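Local coordinates for protein alanyl-tRNA synthetase (Aquifex aeolicus, PDB 3G98) that attaches alanine to its tRNA, its C-Ala domain (the fragment described here) bringing the aminoacylation and editing functions together on one tRNA, at residues 32-41 with 53-64; 71-79 with 93-104. One frame throughout, in Å; residues are numbered along the deposited sequence.

In the fold
Contact 1 comes first along the chain and closes before contact 2 opens; their centres lie about 19 Å apart, on opposite sides of the chain's centre. Contact 1 joins strands 38-46 and 49-56, neighbours in the middle of a mixed beta sheet, while contact 2 packs helix 66-76 against helix 98-110. F41 links the two: its ring meets F98, V73, A101 and V102, so the helix pair of contact 2 covers the sheet face that carries F41 and I54. On the other face V40 packs against helix 21-31, which V53 also touches. The result is a compact alpha and beta fold with helices on both faces of its sheet; the four segments of both contacts belong to the DHHA1 domain.

Contact 1: 32-41 with 53-64; sequences RQRTKKDVVF and VIGVSKEISDKV
S57 OG is gripped from several directions: it accepts the backbone N-H of D38 (N to OG 2.8 Å) and lies 3.1 Å from R32 O and 3.2 Å from T35 O, two acceptors between which its single proton is not settled. S57 OG sits beside its own backbone N (chi1 -66°), and S57 N returns to D38 O at 2.9 Å; the serine thus binds both the N-H and the C=O of D38. R32 curls over the V56 peptide: chi1 of 52° and a bend at chi2 bring NH1 to V56 O (2.8 Å), close to the carbonyl axis and slightly tilted from the guanidinium plane. D29 and D86 form salt bridges with the same guanidinium. An alanine here would remove these N-H groups and is likely to leave V56 O without its side-chain donor and to cost D29 and D86 their salt bridges. Beyond, V40 and G55 exchange two backbone bonds. V39 CG1 lies alongside V56 CG1 at 4.1 Å, its CG2 meets I60 CD1 (3.9 Å) nearly at a right angle, and I54 CD1 presses obliquely on F41 CD1. V39-V56 and F41-I54 are non-hydrogen-bonded pairs flanking the hydrogen-bonded pair V40-G55, as in an antiparallel beta hairpin, here strands 38-46 and 49-56.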
loop_
_atom_site.group_PDB
_atom_site.type_symbol
_atom_site.label_atom_id
_atom_site.label_comp_id
_atom_site.label_asym_id
_atom_site.label_seq_id
_atom_site.Cartn_x
_atom_site.Cartn_y
_atom_site.Cartn_z
ATOM N N ARG A 32 2.896 -9.185 -4.544
ATOM C CA ARG A 32 4.113 -8.522 -5.049
ATOM C C ARG A 32 5.149 -9.516 -5.561
ATOM O O ARG A 32 6.191 -9.129 -6.079
ATOM C CB ARG A 32 4.734 -7.554 -4.028
ATOM C CG ARG A 32 4.994 -8.125 -2.651
ATOM C CD ARG A 32 6.172 -9.080 -2.632
ATOM N NE ARG A 32 6.476 -9.521 -1.268
ATOM C CZ ARG A 32 7.454 -9.017 -0.520
ATOM N NH1 ARG A 32 8.240 -8.070 -1.007
ATOM N NH2 ARG A 32 7.662 -9.481 0.705
ATOM N N GLN A 33 4.844 -10.795 -5.404
ATOM C CA GLN A 33 5.721 -11.867 -5.860
ATOM C C GLN A 33 5.447 -12.179 -7.328
ATOM O O GLN A 33 6.162 -12.958 -7.958
ATOM C CB GLN A 33 5.481 -13.116 -5.016
ATOM C CG GLN A 33 5.819 -12.958 -3.548
ATOM C CD GLN A 33 5.456 -14.184 -2.735
ATOM O OE1 GLN A 33 5.243 -15.263 -3.284
ATOM N NE2 GLN A 33 5.391 -14.025 -1.418
ATOM N N ARG A 34 4.407 -11.546 -7.857
ATOM C CA ARG A 34 3.912 -11.790 -9.205
ATOM C C ARG A 34 4.994 -11.504 -10.244
ATOM O O ARG A 34 5.465 -12.409 -10.939
ATOM C CB ARG A 34 2.690 -10.899 -9.456
ATOM C CG ARG A 34 1.601 -11.486 -10.347
ATOM C CD ARG A 34 2.114 -11.837 -11.741
ATOM N NE ARG A 34 1.049 -11.805 -12.742
ATOM C CZ ARG A 34 -0.020 -12.597 -12.729
ATOM N NH1 ARG A 34 -0.185 -13.482 -11.754
ATOM N NH2 ARG A 34 -0.932 -12.496 -13.687
ATOM N N THR A 35 5.384 -10.239 -10.345
ATOM C CA THR A 35 6.417 -9.830 -11.284
ATOM C C THR A 35 7.630 -9.271 -10.549
ATOM O O THR A 35 7.858 -9.572 -9.377
ATOM C CB THR A 35 5.898 -8.765 -12.284
ATOM O OG1 THR A 35 5.633 -7.538 -11.593
ATOM C CG2 THR A 35 4.633 -9.245 -12.985
ATOM N N LYS A 36 8.403 -8.452 -11.253
ATOM C CA LYS A 36 9.572 -7.812 -10.668
ATOM C C LYS A 36 9.385 -6.301 -10.595
ATOM O O LYS A 36 10.313 -5.573 -10.241
ATOM C CB LYS A 36 10.822 -8.155 -11.478
ATOM C CG LYS A 36 11.216 -9.629 -11.412
ATOM C CD LYS A 36 12.510 -9.892 -12.161
ATOM C CE LYS A 36 12.372 -9.552 -13.638
ATOM N NZ LYS A 36 13.645 -9.768 -14.380
ATOM N N LYS A 37 8.178 -5.840 -10.924
ATOM C CA LYS A 37 7.873 -4.413 -10.914
ATOM C C LYS A 37 6.536 -4.085 -10.246
ATOM O O LYS A 37 5.932 -3.061 -10.544
ATOM C CB LYS A 37 7.880 -3.859 -12.342
ATOM C CG LYS A 37 6.909 -4.559 -13.284
ATOM C CD LYS A 37 6.959 -3.959 -14.681
ATOM C CE LYS A 37 6.138 -2.682 -14.766
ATOM N NZ LYS A 37 6.257 -2.042 -16.109
ATOM N N ASP A 38 6.082 -4.946 -9.337
ATOM C CA ASP A 38 4.791 -4.758 -8.670
ATOM C C ASP A 38 4.874 -3.856 -7.440
ATOM O O ASP A 38 5.802 -3.962 -6.644
ATOM C CB ASP A 38 4.213 -6.106 -8.237
ATOM C CG ASP A 38 3.916 -7.022 -9.408
ATOM O OD1 ASP A 38 3.445 -6.533 -10.458
ATOM O OD2 ASP A 38 4.155 -8.238 -9.272
ATOM N N VAL A 39 3.890 -2.974 -7.304
ATOM C CA VAL A 39 3.681 -2.196 -6.094
ATOM C C VAL A 39 2.247 -2.487 -5.664
ATOM O O VAL A 39 1.313 -2.340 -6.449
ATOM C CB VAL A 39 3.852 -0.665 -6.333
ATOM C CG1 VAL A 39 3.648 0.107 -5.025
ATOM C CG2 VAL A 39 5.227 -0.342 -6.933
ATOM N N VAL A 40 2.068 -2.920 -4.425
ATOM C CA VAL A 40 0.741 -3.299 -3.942
ATOM C C VAL A 40 0.359 -2.384 -2.795
ATOM O O VAL A 40 1.101 -2.265 -1.815
ATOM C CB VAL A 40 0.735 -4.756 -3.443
ATOM C CG1 VAL A 40 -0.648 -5.158 -2.941
ATOM C CG2 VAL A 40 1.241 -5.696 -4.535
ATOM N N PHE A 41 -0.784 -1.716 -2.921
ATOM C CA PHE A 41 -1.281 -0.871 -1.840
ATOM C C PHE A 41 -2.699 -1.289 -1.530
ATOM O O PHE A 41 -3.635 -0.939 -2.245
ATOM C CB PHE A 41 -1.193 0.610 -2.242
ATOM C CG PHE A 41 -1.793 1.573 -1.242
ATOM C CD1 PHE A 41 -1.616 1.400 0.131
ATOM C CD2 PHE A 41 -2.510 2.678 -1.686
ATOM C CE1 PHE A 41 -2.162 2.311 1.042
ATOM C CE2 PHE A 41 -3.042 3.590 -0.787
ATOM C CZ PHE A 41 -2.874 3.397 0.582
ATOM N N VAL A 53 -1.361 -1.722 3.902
ATOM C CA VAL A 53 -0.087 -2.372 3.641
ATOM C C VAL A 53 0.458 -1.914 2.292
ATOM O O VAL A 53 -0.296 -1.727 1.333
ATOM C CB VAL A 53 -0.251 -3.902 3.579
ATOM C CG1 VAL A 53 1.055 -4.574 3.115
ATOM C CG2 VAL A 53 -0.726 -4.468 4.935
ATOM N N ILE A 54 1.767 -1.747 2.231
ATOM C CA ILE A 54 2.471 -1.529 0.972
ATOM C C ILE A 54 3.471 -2.660 0.826
ATOM O O ILE A 54 4.300 -2.882 1.712
ATOM C CB ILE A 54 3.233 -0.185 0.957
ATOM C CG1 ILE A 54 2.275 0.997 1.115
ATOM C CG2 ILE A 54 4.038 -0.043 -0.347
ATOM C CD1 ILE A 54 1.681 1.472 -0.172
ATOM N N GLY A 55 3.361 -3.400 -0.272
ATOM C CA GLY A 55 4.342 -4.433 -0.599
ATOM C C GLY A 55 4.882 -4.160 -1.984
ATOM O O GLY A 55 4.126 -3.783 -2.879
ATOM N N VAL A 56 6.188 -4.323 -2.168
ATOM C CA VAL A 56 6.781 -4.112 -3.485
ATOM C C VAL A 56 7.597 -5.334 -3.899
ATOM O O VAL A 56 8.056 -6.098 -3.048
ATOM C CB VAL A 56 7.652 -2.809 -3.563
ATOM C CG1 VAL A 56 6.854 -1.581 -3.122
ATOM C CG2 VAL A 56 8.909 -2.937 -2.741
ATOM N N SER A 57 7.745 -5.539 -5.201
ATOM C CA SER A 57 8.627 -6.592 -5.688
ATOM C C SER A 57 10.015 -6.342 -5.123
ATOM O O SER A 57 10.498 -5.208 -5.137
ATOM C CB SER A 57 8.686 -6.568 -7.209
ATOM O OG SER A 57 7.437 -6.893 -7.772
ATOM N N LYS A 58 10.675 -7.385 -4.637
ATOM C CA LYS A 58 11.959 -7.174 -3.971
ATOM C C LYS A 58 12.968 -6.450 -4.864
ATOM O O LYS A 58 13.800 -5.674 -4.373
ATOM C CB LYS A 58 12.534 -8.482 -3.419
ATOM C CG LYS A 58 13.855 -8.283 -2.689
ATOM C CD LYS A 58 13.881 -8.989 -1.341
ATOM C CE LYS A 58 15.079 -8.507 -0.517
ATOM N NZ LYS A 58 14.900 -8.802 0.935
ATOM N N GLU A 59 12.872 -6.677 -6.172
ATOM C CA GLU A 59 13.803 -6.083 -7.133
ATOM C C GLU A 59 13.744 -4.553 -7.181
ATOM O O GLU A 59 14.709 -3.913 -7.579
ATOM C CB GLU A 59 13.576 -6.651 -8.536
ATOM C CG GLU A 59 13.953 -8.121 -8.683
ATOM C CD GLU A 59 12.843 -9.070 -8.252
ATOM O OE1 GLU A 59 11.776 -8.593 -7.800
ATOM O OE2 GLU A 59 13.039 -10.299 -8.376
ATOM N N ILE A 60 12.619 -3.968 -6.774
ATOM C CA ILE A 60 12.443 -2.515 -6.870
ATOM C C ILE A 60 12.400 -1.811 -5.507
ATOM O O ILE A 60 11.978 -0.659 -5.406
ATOM C CB ILE A 60 11.185 -2.145 -7.691
ATOM C CG1 ILE A 60 9.914 -2.630 -6.984
ATOM C CG2 ILE A 60 11.278 -2.725 -9.092
ATOM C CD1 ILE A 60 8.632 -2.086 -7.589
ATOM N N SER A 61 12.857 -2.511 -4.471
ATOM C CA SER A 61 12.928 -1.993 -3.095
ATOM C C SER A 61 13.667 -0.662 -2.939
ATOM O O SER A 61 13.285 0.168 -2.111
ATOM C CB SER A 61 13.593 -3.032 -2.177
ATOM O OG SER A 61 12.778 -4.181 -2.018
ATOM N N ASP A 62 14.738 -0.462 -3.705
ATOM C CA ASP A 62 15.466 0.805 -3.644
ATOM C C ASP A 62 14.697 1.898 -4.364
ATOM O O ASP A 62 14.714 3.056 -3.951
ATOM C CB ASP A 62 16.880 0.677 -4.232
ATOM C CG ASP A 62 17.883 0.127 -3.235
ATOM O OD1 ASP A 62 17.532 0.003 -2.042
ATOM O OD2 ASP A 62 19.026 -0.178 -3.642
ATOM N N LYS A 63 14.025 1.517 -5.446
ATOM C CA LYS A 63 13.257 2.454 -6.251
ATOM C C LYS A 63 12.009 2.922 -5.523
ATOM O O LYS A 63 11.719 4.119 -5.488
ATOM C CB LYS A 63 12.880 1.826 -7.592
ATOM C CG LYS A 63 14.081 1.589 -8.490
ATOM C CD LYS A 63 13.713 0.829 -9.750
ATOM C CE LYS A 63 14.973 0.480 -10.535
ATOM N NZ LYS A 63 14.692 -0.277 -11.784
ATOM N N VAL A 64 11.279 1.964 -4.958
ATOM C CA VAL A 64 10.070 2.240 -4.186
ATOM C C VAL A 64 10.243 1.652 -2.797
ATOM O O VAL A 64 10.085 0.447 -2.590
ATOM C CB VAL A 64 8.809 1.643 -4.837
ATOM C CG1 VAL A 64 7.566 1.995 -4.006
ATOM C CG2 VAL A 64 8.665 2.138 -6.268
HETATM O O HOH W 1 9.029 -9.982 -4.783
#

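Contact 2: 71-79 with 93-104; sequences REVGKVLKG and KAPDKFPEAVKL
F98, whose backbone N touches L77 CD2 at 3.6 Å, has V102 CG2 over one ring face, displaced toward the rim, and the ring of F41 meets it with the planes at about 30°. The carbonyls of V76, L77 and K78, at and just past the end of helix 66-76, are approached in two ways. V76 O takes K97 NZ (2.7 Å) in the carbonyl plane, on a lone pair; the lysine chain bends at chi3 (71°) to get there, its CD and CE passing close to the same oxygen. L77 O is met from above its plane by A94 N at 3.0 Å, with a weak second bond from K93 N. That N-H also reaches K78 O (K93 N to K78 O 3.0 Å), again from above the plane, while the K93 chain runs alongside this oxygen. K78, at positive phi, is the C-prime residue of a Schellman motif that ends the helix. K78 CG rests on A94 CB at 3.6 Å. Toward the start of segment 71-79, helix segments 71-76 and 98-104 run roughly antiparallel, at 149°, their axes 8.9 Å apart at closest. A101 CB faces V76 CG1 (4.0 Å), L77 CG and V73 CB. The other branch of V76, CG2, meets L104 CD2 at 3.6 Å, and L104 CD2 also touches E72 O.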
loop_
_atom_site.group_PDB
_atom_site.type_symbol
_atom_site.label_atom_id
_atom_site.label_comp_id
_atom_site.label_asym_id
_atom_site.label_seq_id
_atom_site.Cartn_x
_atom_site.Cartn_y
_atom_site.Cartn_z
ATOM N N ARG A 71 4.600 5.708 5.265
ATOM C CA ARG A 71 4.389 6.883 6.096
ATOM C C ARG A 71 3.688 8.011 5.348
ATOM O O ARG A 71 2.920 8.778 5.947
ATOM C CB ARG A 71 5.721 7.374 6.663
ATOM C CG ARG A 71 6.305 6.442 7.718
ATOM C CD ARG A 71 7.726 6.847 8.054
ATOM N NE ARG A 71 8.183 6.198 9.277
ATOM C CZ ARG A 71 8.768 5.007 9.321
ATOM N NH1 ARG A 71 9.155 4.500 10.487
ATOM N NH2 ARG A 71 8.970 4.326 8.199
ATOM N N GLU A 72 3.947 8.112 4.046
ATOM C CA GLU A 72 3.296 9.128 3.206
ATOM C C GLU A 72 1.796 8.866 3.015
ATOM O O GLU A 72 0.975 9.766 3.218
ATOM C CB GLU A 72 4.018 9.272 1.862
ATOM C CG GLU A 72 5.457 9.779 2.033
ATOM C CD GLU A 72 6.270 9.776 0.750
ATOM O OE1 GLU A 72 6.678 8.683 0.300
ATOM O OE2 GLU A 72 6.525 10.873 0.206
ATOM N N VAL A 73 1.434 7.645 2.624
ATOM C CA VAL A 73 0.014 7.296 2.551
ATOM C C VAL A 73 -0.610 7.250 3.947
ATOM O O VAL A 73 -1.784 7.607 4.132
ATOM C CB VAL A 73 -0.252 5.973 1.774
ATOM C CG1 VAL A 73 0.321 6.065 0.359
ATOM C CG2 VAL A 73 0.305 4.756 2.513
ATOM N N GLY A 74 0.179 6.825 4.932
ATOM C CA GLY A 74 -0.274 6.813 6.319
ATOM C C GLY A 74 -0.737 8.181 6.796
ATOM O O GLY A 74 -1.767 8.302 7.466
ATOM N N LYS A 75 0.020 9.216 6.453
ATOM C CA LYS A 75 -0.362 10.579 6.823
ATOM C C LYS A 75 -1.756 10.940 6.302
ATOM O O LYS A 75 -2.580 11.488 7.037
ATOM C CB LYS A 75 0.671 11.588 6.314
ATOM C CG LYS A 75 0.258 13.033 6.502
ATOM C CD LYS A 75 1.409 13.961 6.164
ATOM C CE LYS A 75 1.087 15.399 6.529
ATOM N NZ LYS A 75 2.278 16.254 6.310
ATOM N N VAL A 76 -2.011 10.629 5.034
ATOM C CA VAL A 76 -3.315 10.879 4.409
ATOM C C VAL A 76 -4.448 10.127 5.119
ATOM O O VAL A 76 -5.557 10.648 5.286
ATOM C CB VAL A 76 -3.279 10.521 2.905
ATOM C CG1 VAL A 76 -4.657 10.606 2.291
ATOM C CG2 VAL A 76 -2.299 11.442 2.172
ATOM N N LEU A 77 -4.152 8.914 5.568
ATOM C CA LEU A 77 -5.142 8.067 6.225
ATOM C C LEU A 77 -5.209 8.332 7.733
ATOM O O LEU A 77 -5.832 7.567 8.472
ATOM C CB LEU A 77 -4.830 6.590 5.943
ATOM C CG LEU A 77 -4.937 6.194 4.470
ATOM C CD1 LEU A 77 -4.512 4.742 4.281
ATOM C CD2 LEU A 77 -6.373 6.396 3.984
ATOM N N LYS A 78 -4.583 9.426 8.169
ATOM C CA LYS A 78 -4.532 9.812 9.580
ATOM C C LYS A 78 -3.980 8.662 10.414
ATOM O O LYS A 78 -4.598 8.223 11.391
ATOM C CB LYS A 78 -5.918 10.246 10.079
ATOM C CG LYS A 78 -6.523 11.406 9.280
ATOM C CD LYS A 78 -5.706 12.677 9.466
ATOM C CE LYS A 78 -6.398 13.882 8.841
ATOM N NZ LYS A 78 -5.640 15.135 9.157
ATOM N N GLY A 79 -2.820 8.160 9.997
ATOM C CA GLY A 79 -2.170 7.059 10.685
ATOM C C GLY A 79 -0.670 7.036 10.445
ATOM O O GLY A 79 -0.093 7.986 9.910
ATOM N N LYS A 93 -7.003 6.424 11.002
ATOM C CA LYS A 93 -8.329 6.794 11.492
ATOM C C LYS A 93 -9.249 7.340 10.400
ATOM O O LYS A 93 -10.375 7.743 10.684
ATOM C CB LYS A 93 -8.205 7.862 12.584
ATOM C CG LYS A 93 -6.933 7.791 13.417
ATOM C CD LYS A 93 -6.553 9.180 13.922
ATOM C CE LYS A 93 -5.062 9.288 14.233
ATOM N NZ LYS A 93 -4.610 10.714 14.253
ATOM N N ALA A 94 -8.780 7.366 9.156
ATOM C CA ALA A 94 -9.563 7.994 8.088
ATOM C C ALA A 94 -9.818 7.073 6.893
ATOM O O ALA A 94 -9.220 7.255 5.827
ATOM C CB ALA A 94 -8.886 9.287 7.624
ATOM N N PRO A 95 -10.735 6.103 7.046
ATOM C CA PRO A 95 -10.969 5.134 5.968
ATOM C C PRO A 95 -11.450 5.797 4.686
ATOM O O PRO A 95 -11.097 5.359 3.585
ATOM C CB PRO A 95 -12.075 4.235 6.529
ATOM C CG PRO A 95 -12.063 4.456 7.995
ATOM C CD PRO A 95 -11.610 5.865 8.206
ATOM N N ASP A 96 -12.234 6.861 4.831
ATOM C CA ASP A 96 -12.809 7.544 3.670
ATOM C C ASP A 96 -11.761 8.232 2.809
ATOM O O ASP A 96 -12.067 8.729 1.723
ATOM C CB ASP A 96 -13.854 8.564 4.113
ATOM C CG ASP A 96 -15.115 7.912 4.614
ATOM O OD1 ASP A 96 -15.340 6.721 4.306
ATOM O OD2 ASP A 96 -15.883 8.594 5.320
ATOM N N LYS A 97 -10.526 8.263 3.293
ATOM C CA LYS A 97 -9.462 8.955 2.581
ATOM C C LYS A 97 -8.583 8.031 1.729
ATOM O O LYS A 97 -7.541 8.444 1.232
ATOM C CB LYS A 97 -8.620 9.781 3.553
ATOM C CG LYS A 97 -9.365 11.008 4.089
ATOM C CD LYS A 97 -8.461 11.911 4.924
ATOM C CE LYS A 97 -7.435 12.660 4.069
ATOM N NZ LYS A 97 -6.325 13.242 4.903
ATOM N N PHE A 98 -9.022 6.795 1.525
ATOM C CA PHE A 98 -8.254 5.862 0.695
ATOM C C PHE A 98 -8.035 6.338 -0.751
ATOM O O PHE A 98 -6.917 6.262 -1.261
ATOM C CB PHE A 98 -8.873 4.462 0.709
ATOM C CG PHE A 98 -8.109 3.450 -0.109
ATOM C CD1 PHE A 98 -8.553 3.081 -1.375
ATOM C CD2 PHE A 98 -6.956 2.867 0.391
ATOM C CE1 PHE A 98 -7.857 2.143 -2.128
ATOM C CE2 PHE A 98 -6.248 1.927 -0.360
ATOM C CZ PHE A 98 -6.706 1.566 -1.620
ATOM N N PRO A 99 -9.097 6.818 -1.422
ATOM C CA PRO A 99 -8.892 7.318 -2.786
ATOM C C PRO A 99 -7.813 8.407 -2.861
ATOM O O PRO A 99 -7.014 8.432 -3.802
ATOM C CB PRO A 99 -10.267 7.877 -3.164
ATOM C CG PRO A 99 -11.230 7.124 -2.314
ATOM C CD PRO A 99 -10.512 6.898 -1.013
ATOM N N GLU A 100 -7.789 9.297 -1.872
ATOM C CA GLU A 100 -6.797 10.364 -1.823
ATOM C C GLU A 100 -5.387 9.798 -1.574
ATOM O O GLU A 100 -4.393 10.287 -2.129
ATOM C CB GLU A 100 -7.178 11.385 -0.752
ATOM C CG GLU A 100 -8.385 12.269 -1.108
ATOM C CD GLU A 100 -9.737 11.544 -1.127
ATOM O OE1 GLU A 100 -9.892 10.471 -0.498
ATOM O OE2 GLU A 100 -10.663 12.062 -1.785
ATOM N N ALA A 101 -5.301 8.762 -0.747
ATOM C CA ALA A 101 -4.021 8.082 -0.514
ATOM C C ALA A 101 -3.510 7.424 -1.800
ATOM O O ALA A 101 -2.302 7.440 -2.080
ATOM C CB ALA A 101 -4.156 7.041 0.606
ATOM N N VAL A 102 -4.430 6.846 -2.577
ATOM C CA VAL A 102 -4.064 6.203 -3.845
ATOM C C VAL A 102 -3.542 7.241 -4.831
ATOM O O VAL A 102 -2.518 7.022 -5.495
ATOM C CB VAL A 102 -5.246 5.433 -4.480
ATOM C CG1 VAL A 102 -4.898 5.008 -5.916
ATOM C CG2 VAL A 102 -5.604 4.217 -3.633
ATOM N N LYS A 103 -4.235 8.372 -4.916
ATOM C CA LYS A 103 -3.789 9.459 -5.787
ATOM C C LYS A 103 -2.362 9.895 -5.440
ATOM O O LYS A 103 -1.514 10.028 -6.332
ATOM C CB LYS A 103 -4.764 10.636 -5.703
ATOM C CG LYS A 103 -4.518 11.746 -6.712
ATOM C CD LYS A 103 -5.615 12.812 -6.623
ATOM C CE LYS A 103 -5.427 13.693 -5.384
ATOM N NZ LYS A 103 -6.585 14.594 -5.112
ATOM N N LEU A 104 -2.098 10.097 -4.149
ATOM C CA LEU A 104 -0.758 10.447 -3.670
ATOM C C LEU A 104 0.287 9.395 -4.048
ATOM O O LEU A 104 1.375 9.736 -4.495
ATOM C CB LEU A 104 -0.750 10.659 -2.146
ATOM C CG LEU A 104 0.618 10.972 -1.505
ATOM C CD1 LEU A 104 1.255 12.198 -2.140
ATOM C CD2 LEU A 104 0.503 11.176 -0.006
#